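Local coordinates for protein putative ABC transporter subunit, substrate-binding component (Rhodopseudomonas palustris, PDB 4EVQ) that binds 4-hydroxybenzoate and probably delivers such lignin-derived aromatic acids to an ABC transporter for uptake, at residues A[154-159]-A[180-185]; A[208-213]-A[231-236]. One frame throughout, in Å; residues are numbered along the deposited sequence.

Contact 1 (A[154-159]-A[180-185]). With SO4 (sulfate ion), chain E.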
loop_
_atom_site.group_PDB
_atom_site.type_symbol
_atom_site.label_atom_id
_atom_site.label_comp_id
_atom_site.label_asym_id
_atom_site.label_seq_id
_atom_site.Cartn_x
_atom_site.Cartn_y
_atom_site.Cartn_z
ATOM N N ALA A 154 1.424 21.172 -12.807
ATOM C CA ALA A 154 2.112 19.948 -12.480
ATOM C C ALA A 154 2.531 19.159 -13.697
ATOM O O ALA A 154 1.879 19.207 -14.751
ATOM C CB ALA A 154 1.181 19.041 -11.649
ATOM N N VAL A 155 3.621 18.427 -13.548
ATOM C CA VAL A 155 3.919 17.302 -14.433
ATOM C C VAL A 155 3.878 16.033 -13.579
ATOM O O VAL A 155 4.338 16.046 -12.437
ATOM C CB VAL A 155 5.323 17.431 -15.062
ATOM C CG1 VAL A 155 5.754 16.143 -15.796
ATOM C CG2 VAL A 155 5.378 18.608 -15.995
ATOM N N THR A 156 3.307 14.949 -14.119
ATOM C CA THR A 156 3.307 13.669 -13.420
ATOM C C THR A 156 4.312 12.711 -14.062
ATOM O O THR A 156 4.589 12.814 -15.282
ATOM C CB THR A 156 1.941 12.988 -13.387
ATOM O OG1 THR A 156 1.617 12.532 -14.682
ATOM C CG2 THR A 156 0.870 13.915 -12.873
ATOM N N VAL A 157 4.907 11.847 -13.256
ATOM C CA VAL A 157 5.796 10.836 -13.790
ATOM C C VAL A 157 5.611 9.547 -12.970
ATOM O O VAL A 157 5.637 9.573 -11.728
ATOM C CB VAL A 157 7.251 11.339 -13.824
ATOM C CG1 VAL A 157 7.741 11.725 -12.485
ATOM C CG2 VAL A 157 8.151 10.328 -14.484
ATOM N N THR A 158 5.480 8.439 -13.667
ATOM C CA THR A 158 5.245 7.165 -12.987
ATOM C C THR A 158 5.521 6.034 -13.950
ATOM O O THR A 158 5.869 6.256 -15.105
ATOM C CB THR A 158 3.823 7.064 -12.379
ATOM O OG1 THR A 158 3.757 5.921 -11.522
ATOM C CG2 THR A 158 2.777 6.932 -13.442
ATOM N N TRP A 159 5.363 4.816 -13.454
ATOM C CA TRP A 159 5.461 3.620 -14.262
ATOM C C TRP A 159 4.149 3.339 -15.001
ATOM O O TRP A 159 3.050 3.610 -14.481
ATOM C CB TRP A 159 5.815 2.409 -13.382
ATOM C CG TRP A 159 7.266 2.282 -13.045
ATOM C CD1 TRP A 159 8.315 2.416 -13.910
ATOM C CD2 TRP A 159 7.832 1.958 -11.778
ATOM N NE1 TRP A 159 9.479 2.155 -13.270
ATOM C CE2 TRP A 159 9.227 1.859 -11.957
ATOM C CE3 TRP A 159 7.297 1.678 -10.524
ATOM C CZ2 TRP A 159 10.099 1.531 -10.914
ATOM C CZ3 TRP A 159 8.134 1.336 -9.520
ATOM C CH2 TRP A 159 9.526 1.290 -9.700
ATOM N N GLY A 180 -5.981 23.642 -10.798
ATOM C CA GLY A 180 -4.622 23.406 -11.272
ATOM C C GLY A 180 -4.632 22.848 -12.676
ATOM O O GLY A 180 -5.639 22.374 -13.166
ATOM N N GLU A 181 -3.476 22.911 -13.325
ATOM C CA GLU A 181 -3.291 22.338 -14.639
ATOM C C GLU A 181 -2.215 21.269 -14.577
ATOM O O GLU A 181 -1.207 21.468 -13.915
ATOM C CB GLU A 181 -2.823 23.403 -15.621
ATOM C CG GLU A 181 -3.745 24.511 -15.832
ATOM C CD GLU A 181 -3.397 25.238 -17.111
ATOM O OE1 GLU A 181 -2.228 25.112 -17.602
ATOM O OE2 GLU A 181 -4.301 25.909 -17.636
ATOM N N VAL A 182 -2.455 20.147 -15.258
ATOM C CA VAL A 182 -1.456 19.089 -15.389
ATOM C C VAL A 182 -0.985 19.201 -16.826
ATOM O O VAL A 182 -1.721 18.920 -17.775
ATOM C CB VAL A 182 -2.057 17.726 -15.107
ATOM C CG1 VAL A 182 -0.972 16.675 -15.224
ATOM C CG2 VAL A 182 -2.664 17.715 -13.706
ATOM N N VAL A 183 0.258 19.646 -17.002
ATOM C CA VAL A 183 0.716 19.960 -18.354
ATOM C C VAL A 183 1.286 18.778 -19.131
ATOM O O VAL A 183 1.425 18.846 -20.351
ATOM C CB VAL A 183 1.676 21.150 -18.374
ATOM C CG1 VAL A 183 0.966 22.402 -17.816
ATOM C CG2 VAL A 183 2.962 20.891 -17.667
ATOM N N LYS A 184 1.594 17.699 -18.415
ATOM C CA LYS A 184 2.098 16.495 -19.053
ATOM C C LYS A 184 2.051 15.348 -18.078
ATOM O O LYS A 184 2.312 15.531 -16.912
ATOM C CB LYS A 184 3.534 16.691 -19.526
ATOM C CG LYS A 184 4.034 15.666 -20.533
ATOM C CD LYS A 184 3.443 15.865 -21.891
ATOM C CE LYS A 184 3.939 17.140 -22.528
ATOM N NZ LYS A 184 3.390 17.326 -23.918
ATOM N N ASP A 185 1.725 14.165 -18.590
ATOM C CA ASP A 185 1.879 12.916 -17.850
ATOM C C ASP A 185 2.956 12.097 -18.559
ATOM O O ASP A 185 2.762 11.692 -19.703
ATOM C CB ASP A 185 0.569 12.139 -17.809
ATOM C CG ASP A 185 -0.544 12.927 -17.183
ATOM O OD1 ASP A 185 -0.463 13.303 -16.022
ATOM O OD2 ASP A 185 -1.516 13.208 -17.915
HETATM S S SO4 E . 3.101 14.285 -26.013
HETATM O O1 SO4 E . 3.444 12.910 -26.414
HETATM O O2 SO4 E . 4.249 14.801 -25.245
HETATM O O3 SO4 E . 1.867 14.324 -25.236
HETATM O O4 SO4 E . 2.892 15.112 -27.214
#
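T156 and D185 share the shortest polar link between these two strands: OG1 of T156 donates to OD1 of D185 over 2.6 Å, meeting the anti lone pair of that carboxylate oxygen, the one turned away from OD2. The threonine hydroxyl gets there because chi1 of 71° sets OG1 between the backbone N and the carbonyl carbon, while D185 turns its carboxylate to the threonine. OD2 is occupied separately, in a salt bridge with K172 of helix 162-177, so the carboxylate is gripped at both oxygens, which would probably favour its charged form.

Three backbone bonds run beside this pair. A154 N gives its hydrogen to E181 O at 2.9 Å, V183 N reaches A154 O at 2.8 Å, and T156 N closes on K184 O at 3.0 Å. The strands run parallel, their axes 20° apart, with A154 opposite V182 and T156 opposite D185.

Packing differs on the two faces. On the side of T156 and V182, the side chains of these two residues cross at about a right angle, CG2 of T156 to CG1 of V182 4.1 Å, and helix 162-177 lies over this face through V168 and F171. On the face carrying V155, CG2 of that valine meets CG2 of V183 at 3.7 Å, the side chains again crosswise, and V155 also touches I202 and L205 of helix 196-205. K184 bends outward at chi2 and chi3, and its NZ donates to O2 of a sulfate, probably picked up from the crystallisation liquor, at 3.0 Å.

Strand 153-159, helix 162-177 and strand 181-188 form a beta-alpha-beta unit, with strand 181-188 at the edge of one lobe's sheet in this periplasmic binding protein fold.

Contact 2 (A[208-213]-A[231-236]); sequences DCVYAF and LGIPLW. With PHB (p-hydroxybenzoic acid), chain H.
V210 sits between two side chains of the neighbouring strand segment, in a parallel beta-alpha-beta unit whose strands 209-213 and 235-238 are joined through helix 217-228. Its two methyls divide the work: CG1, anti to the backbone N (chi1 172°), lies 3.9 Å from CD1 of L235, whereas CG2 meets CG2 of I233, the two side chains crossing at about a right angle. The same CD1 of L235 also rests against CB of A212, and Y226 of the linking helix packs on both V210 and L235. On the other face, Y211 and W236 point the same way from paired positions, and both touch M146 of helix 135-148; Y211 stacks on F171.

F213 carries the strand to the ligand, its CZ 3.7 Å from C4 of p-hydroxybenzoic acid, which lies at the edge of the phenylalanine ring. With an alanine here the ring is gone, which is likely to open a gap beside the phenol end of the ligand.

The backbones are zipped by V210 N to P234 O at 3.1 Å, W236 N to V210 O at 2.8 Å, and finally A212 N to W236 O at 2.9 Å.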
loop_
_atom_site.group_PDB
_atom_site.type_symbol
_atom_site.label_atom_id
_atom_site.label_comp_id
_atom_site.label_asym_id
_atom_site.label_seq_id
_atom_site.Cartn_x
_atom_site.Cartn_y
_atom_site.Cartn_z
ATOM N N ASP A 208 5.485 24.015 -11.759
ATOM C CA ASP A 208 5.785 24.420 -10.401
ATOM C C ASP A 208 5.829 23.276 -9.393
ATOM O O ASP A 208 6.149 23.479 -8.224
ATOM C CB ASP A 208 4.872 25.556 -9.912
ATOM C CG ASP A 208 3.409 25.177 -9.758
ATOM O OD1 ASP A 208 3.025 23.995 -9.859
ATOM O OD2 ASP A 208 2.575 26.072 -9.485
ATOM N N CYS A 209 5.605 22.062 -9.899
ATOM C CA CYS A 209 5.751 20.860 -9.067
ATOM C C CYS A 209 5.751 19.635 -9.970
ATOM O O CYS A 209 5.272 19.639 -11.093
ATOM C CB CYS A 209 4.582 20.746 -8.057
ATOM S SG CYS A 209 2.927 20.731 -8.802
ATOM N N VAL A 210 6.236 18.545 -9.378
ATOM C CA VAL A 210 6.214 17.217 -9.979
ATOM C C VAL A 210 5.520 16.275 -9.002
ATOM O O VAL A 210 5.796 16.304 -7.799
ATOM C CB VAL A 210 7.625 16.726 -10.291
ATOM C CG1 VAL A 210 7.600 15.269 -10.745
ATOM C CG2 VAL A 210 8.267 17.598 -11.370
ATOM N N TYR A 211 4.612 15.479 -9.551
ATOM C CA TYR A 211 3.955 14.391 -8.825
ATOM C C TYR A 211 4.493 13.076 -9.371
ATOM O O TYR A 211 4.349 12.810 -10.555
ATOM C CB TYR A 211 2.450 14.450 -9.049
ATOM C CG TYR A 211 1.620 13.305 -8.491
ATOM C CD1 TYR A 211 1.194 13.323 -7.185
ATOM C CD2 TYR A 211 1.214 12.252 -9.286
ATOM C CE1 TYR A 211 0.402 12.306 -6.695
ATOM C CE2 TYR A 211 0.426 11.217 -8.799
ATOM C CZ TYR A 211 0.011 11.274 -7.524
ATOM O OH TYR A 211 -0.829 10.278 -7.018
ATOM N N ALA A 212 5.090 12.253 -8.502
ATOM C CA ALA A 212 5.691 10.994 -8.928
ATOM C C ALA A 212 5.206 9.841 -8.073
ATOM O O ALA A 212 5.131 9.935 -6.855
ATOM C CB ALA A 212 7.217 11.077 -8.852
ATOM N N PHE A 213 4.941 8.745 -8.760
ATOM C CA PHE A 213 4.743 7.467 -8.080
ATOM C C PHE A 213 5.795 6.482 -8.559
ATOM O O PHE A 213 5.803 6.076 -9.747
ATOM C CB PHE A 213 3.345 6.837 -8.219
ATOM C CG PHE A 213 3.330 5.356 -7.796
ATOM C CD1 PHE A 213 3.583 5.013 -6.497
ATOM C CD2 PHE A 213 3.169 4.338 -8.724
ATOM C CE1 PHE A 213 3.673 3.682 -6.103
ATOM C CE2 PHE A 213 3.283 2.985 -8.327
ATOM C CZ PHE A 213 3.535 2.685 -7.014
ATOM N N LEU A 231 16.678 20.847 -10.361
ATOM C CA LEU A 231 15.548 21.346 -11.119
ATOM C C LEU A 231 14.941 22.606 -10.514
ATOM O O LEU A 231 14.290 23.365 -11.229
ATOM C CB LEU A 231 14.466 20.257 -11.187
ATOM C CG LEU A 231 14.807 19.053 -12.042
ATOM C CD1 LEU A 231 13.754 17.965 -11.769
ATOM C CD2 LEU A 231 14.848 19.400 -13.507
ATOM N N GLY A 232 15.146 22.823 -9.212
ATOM C CA GLY A 232 14.477 23.913 -8.519
ATOM C C GLY A 232 12.957 23.819 -8.556
ATOM O O GLY A 232 12.227 24.811 -8.572
ATOM N N ILE A 233 12.457 22.580 -8.590
ATOM C CA ILE A 233 11.019 22.310 -8.644
ATOM C C ILE A 233 10.663 21.286 -7.527
ATOM O O ILE A 233 11.313 20.248 -7.412
ATOM C CB ILE A 233 10.607 21.675 -10.021
ATOM C CG1 ILE A 233 10.891 22.633 -11.168
ATOM C CG2 ILE A 233 9.119 21.277 -10.024
ATOM C CD1 ILE A 233 10.938 21.923 -12.554
ATOM N N PRO A 234 9.674 21.579 -6.708
ATOM C CA PRO A 234 9.380 20.652 -5.596
ATOM C C PRO A 234 8.741 19.365 -6.070
ATOM O O PRO A 234 7.872 19.331 -6.916
ATOM C CB PRO A 234 8.392 21.411 -4.749
ATOM C CG PRO A 234 7.774 22.402 -5.631
ATOM C CD PRO A 234 8.830 22.788 -6.647
ATOM N N LEU A 235 9.250 18.294 -5.464
ATOM C CA LEU A 235 8.789 16.915 -5.692
ATOM C C LEU A 235 7.787 16.513 -4.634
ATOM O O LEU A 235 8.014 16.650 -3.431
ATOM C CB LEU A 235 9.999 16.009 -5.716
ATOM C CG LEU A 235 9.706 14.496 -5.922
ATOM C CD1 LEU A 235 9.010 14.293 -7.265
ATOM C CD2 LEU A 235 10.981 13.714 -5.887
ATOM N N TRP A 236 6.708 15.954 -5.138
ATOM C CA TRP A 236 5.613 15.403 -4.356
ATOM C C TRP A 236 5.246 14.010 -4.852
ATOM O O TRP A 236 5.505 13.658 -5.977
ATOM C CB TRP A 236 4.377 16.261 -4.576
ATOM C CG TRP A 236 4.306 17.578 -3.861
ATOM C CD1 TRP A 236 5.001 18.719 -4.152
ATOM C CD2 TRP A 236 3.478 17.875 -2.749
ATOM N NE1 TRP A 236 4.644 19.721 -3.267
ATOM C CE2 TRP A 236 3.713 19.230 -2.399
ATOM C CE3 TRP A 236 2.565 17.134 -2.009
ATOM C CZ2 TRP A 236 3.049 19.845 -1.357
ATOM C CZ3 TRP A 236 1.916 17.760 -0.955
ATOM C CH2 TRP A 236 2.138 19.112 -0.667
HETATM C "C1'" PHB H . 0.530 -1.310 -6.610
HETATM O "O1'" PHB H . 0.900 -1.861 -7.671
HETATM O "O2'" PHB H . -0.710 -1.273 -6.242
HETATM C C1 PHB H . 1.487 -0.666 -5.686
HETATM C C2 PHB H . 2.821 -1.073 -5.694
HETATM C C3 PHB H . 3.729 -0.461 -4.844
HETATM C C4 PHB H . 3.316 0.539 -4.025
HETATM C C5 PHB H . 1.994 0.943 -3.983
HETATM C C6 PHB H . 1.110 0.336 -4.823
HETATM O O4 PHB H . 4.184 1.148 -3.195
#

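In the fold
Contacts 1 and 2 each join the two strands of a beta-alpha-beta unit, contact 1 closing before contact 2 opens along the chain. Their centres are about 9 Å apart, and they meet where strands 153-159 and 209-213 lie side by side in one sheet, whose order here is 181-188, 153-159, 209-213, 235-238. V157 N stands 2.9 Å from Y211 O, a probable hydrogen bond. Nearer the pocket, T158 OG1 comes within 2.7 Å of F213 O, another probable hydrogen bond, and so ties contact 1 to the residue through which contact 2 reaches the ligand. Y161, S92, S215 and G115 supply hydrogen bonds to the bound 4-hydroxybenzoate, complementing the ring contact from F213.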